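Local coordinates for uncharacterized protein PA2218 (Pseudomonas aeruginosa, PDB 2HDW) that is uncharacterised but adopts an alpha/beta hydrolase fold and is probably a hydrolase, at residues V191-K196 and S305-L310. Sequence-based numbering, arbitrary orientation.
Sequences VDKRVK and SPRPIL
Arg-307 reaches into the type I turn from Asp-192 to Val-195 and shows how one arginine can join two loops in an alpha/beta hydrolase fold, where the chain enters the neighbouring parallel strands 197-201 and 309-314. The tight part is its NH1, which serves two turn carbonyls. Its bond to Val-195 O is 2.9 Å long and fairly straight (161°), lying in the carbonyl plane and close to the guanidinium plane; the bond to Asp-192 O is weak. That same Asp-192 O also accepts the backbone N-H of Val-195, the bond that closes the turn. Behind it, Asp-192 OD1 accepts the backbone N-H of Arg-194 in an Asx turn, while the Arg-194 side chain grips the carboxylate side-on through NE and NH2. Ser-156 adds a bond to Asp-192 OD2. The looser side belongs to exposed Lys-193. With its chain bent at chi2 (-55°), it crosses Arg-307 at about a right angle and lays CD over one guanidinium face. Lys-193 NZ and Arg-307 NH2, both donors, lie 3.5 Å apart without a bond; their like charges are probably eased by carbonyls, since Lys-193 NZ donates to Ala-190 O and Arg-307 NH2 to Glu-303 O. Toward the strands, Lys-196 O sits 3.5 Å from Pro-308 CD.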
loop_
_atom_site.group_PDB
_atom_site.type_symbol
_atom_site.label_atom_id
_atom_site.label_comp_id
_atom_site.label_asym_id
_atom_site.label_seq_id
_atom_site.Cartn_x
_atom_site.Cartn_y
_atom_site.Cartn_z
ATOM N N VAL A 191 10.996 4.621 11.586
ATOM C CA VAL A 191 12.074 3.847 12.200
ATOM C C VAL A 191 13.145 3.327 11.248
ATOM O O VAL A 191 14.247 3.019 11.690
ATOM C CB VAL A 191 11.544 2.642 13.019
ATOM C CG1 VAL A 191 10.824 3.140 14.268
ATOM C CG2 VAL A 191 10.633 1.777 12.165
ATOM N N ASP A 192 12.829 3.218 9.956
ATOM C CA ASP A 192 13.814 2.752 8.979
ATOM C C ASP A 192 14.549 3.987 8.443
ATOM O O ASP A 192 14.104 4.617 7.486
ATOM C CB ASP A 192 13.130 2.024 7.824
ATOM C CG ASP A 192 14.125 1.341 6.893
ATOM O OD1 ASP A 192 15.338 1.653 6.960
ATOM O OD2 ASP A 192 13.694 0.494 6.087
ATOM N N LYS A 193 15.671 4.322 9.072
ATOM C CA LYS A 193 16.456 5.494 8.701
ATOM C C LYS A 193 17.096 5.460 7.312
ATOM O O LYS A 193 17.634 6.468 6.851
ATOM C CB LYS A 193 17.530 5.745 9.762
ATOM C CG LYS A 193 16.968 5.837 11.180
ATOM C CD LYS A 193 15.871 6.898 11.283
ATOM C CE LYS A 193 15.333 6.996 12.715
ATOM N NZ LYS A 193 14.204 7.964 12.847
ATOM N N ARG A 194 17.046 4.308 6.652
ATOM C CA ARG A 194 17.609 4.189 5.310
ATOM C C ARG A 194 16.741 4.920 4.280
ATOM O O ARG A 194 17.255 5.434 3.288
ATOM C CB ARG A 194 17.730 2.717 4.918
ATOM C CG ARG A 194 18.608 1.881 5.839
ATOM C CD ARG A 194 18.522 0.416 5.462
ATOM N NE ARG A 194 17.152 -0.072 5.566
ATOM C CZ ARG A 194 16.732 -1.244 5.104
ATOM N NH1 ARG A 194 17.582 -2.069 4.500
ATOM N NH2 ARG A 194 15.448 -1.582 5.221
ATOM N N VAL A 195 15.428 4.967 4.514
ATOM C CA VAL A 195 14.503 5.626 3.591
ATOM C C VAL A 195 14.657 7.145 3.717
ATOM O O VAL A 195 14.410 7.726 4.779
ATOM C CB VAL A 195 13.041 5.202 3.871
ATOM C CG1 VAL A 195 12.120 5.755 2.799
ATOM C CG2 VAL A 195 12.944 3.677 3.913
ATOM N N LYS A 196 15.067 7.774 2.619
ATOM C CA LYS A 196 15.341 9.211 2.580
ATOM C C LYS A 196 14.171 10.181 2.456
ATOM O O LYS A 196 14.273 11.325 2.892
ATOM C CB LYS A 196 16.336 9.506 1.452
ATOM C CG LYS A 196 17.675 8.796 1.589
ATOM C CD LYS A 196 18.342 9.108 2.923
ATOM C CE LYS A 196 19.837 8.803 2.882
ATOM N NZ LYS A 196 20.110 7.397 2.508
ATOM N N SER A 305 11.173 13.450 10.338
ATOM C CA SER A 305 11.974 14.671 10.192
ATOM C C SER A 305 13.370 14.345 10.734
ATOM O O SER A 305 13.501 13.537 11.655
ATOM C CB SER A 305 11.352 15.810 11.002
ATOM O OG SER A 305 12.164 16.976 10.971
ATOM N N PRO A 306 14.427 14.992 10.205
ATOM C CA PRO A 306 14.506 16.010 9.149
ATOM C C PRO A 306 14.150 15.564 7.730
ATOM O O PRO A 306 14.141 16.390 6.816
ATOM C CB PRO A 306 15.962 16.491 9.226
ATOM C CG PRO A 306 16.397 16.110 10.601
ATOM C CD PRO A 306 15.755 14.770 10.796
ATOM N N ARG A 307 13.888 14.276 7.526
ATOM C CA ARG A 307 13.525 13.786 6.189
ATOM C C ARG A 307 12.148 14.344 5.814
ATOM O O ARG A 307 11.285 14.492 6.673
ATOM C CB ARG A 307 13.512 12.256 6.166
ATOM C CG ARG A 307 14.897 11.638 6.318
ATOM C CD ARG A 307 14.807 10.159 6.662
ATOM N NE ARG A 307 14.187 9.945 7.971
ATOM C CZ ARG A 307 13.725 8.771 8.396
ATOM N NH1 ARG A 307 13.806 7.701 7.614
ATOM N NH2 ARG A 307 13.179 8.665 9.602
ATOM N N PRO A 308 11.925 14.640 4.519
ATOM C CA PRO A 308 10.680 15.197 3.983
ATOM C C PRO A 308 9.510 14.255 3.710
ATOM O O PRO A 308 9.692 13.103 3.308
ATOM C CB PRO A 308 11.151 15.874 2.709
ATOM C CG PRO A 308 12.125 14.856 2.186
ATOM C CD PRO A 308 12.914 14.464 3.439
ATOM N N ILE A 309 8.305 14.787 3.912
ATOM C CA ILE A 309 7.061 14.056 3.677
ATOM C C ILE A 309 6.170 14.871 2.749
ATOM O O ILE A 309 6.016 16.079 2.931
ATOM C CB ILE A 309 6.241 13.851 4.964
ATOM C CG1 ILE A 309 7.039 13.072 6.008
ATOM C CG2 ILE A 309 4.965 13.099 4.639
ATOM C CD1 ILE A 309 6.304 12.958 7.326
ATOM N N LEU A 310 5.594 14.208 1.754
ATOM C CA LEU A 310 4.675 14.857 0.826
ATOM C C LEU A 310 3.411 14.004 0.810
ATOM O O LEU A 310 3.416 12.897 0.278
ATOM C CB LEU A 310 5.270 14.928 -0.588
ATOM C CG LEU A 310 4.284 15.346 -1.692
ATOM C CD1 LEU A 310 3.713 16.731 -1.380
ATOM C CD2 LEU A 310 4.976 15.350 -3.048
#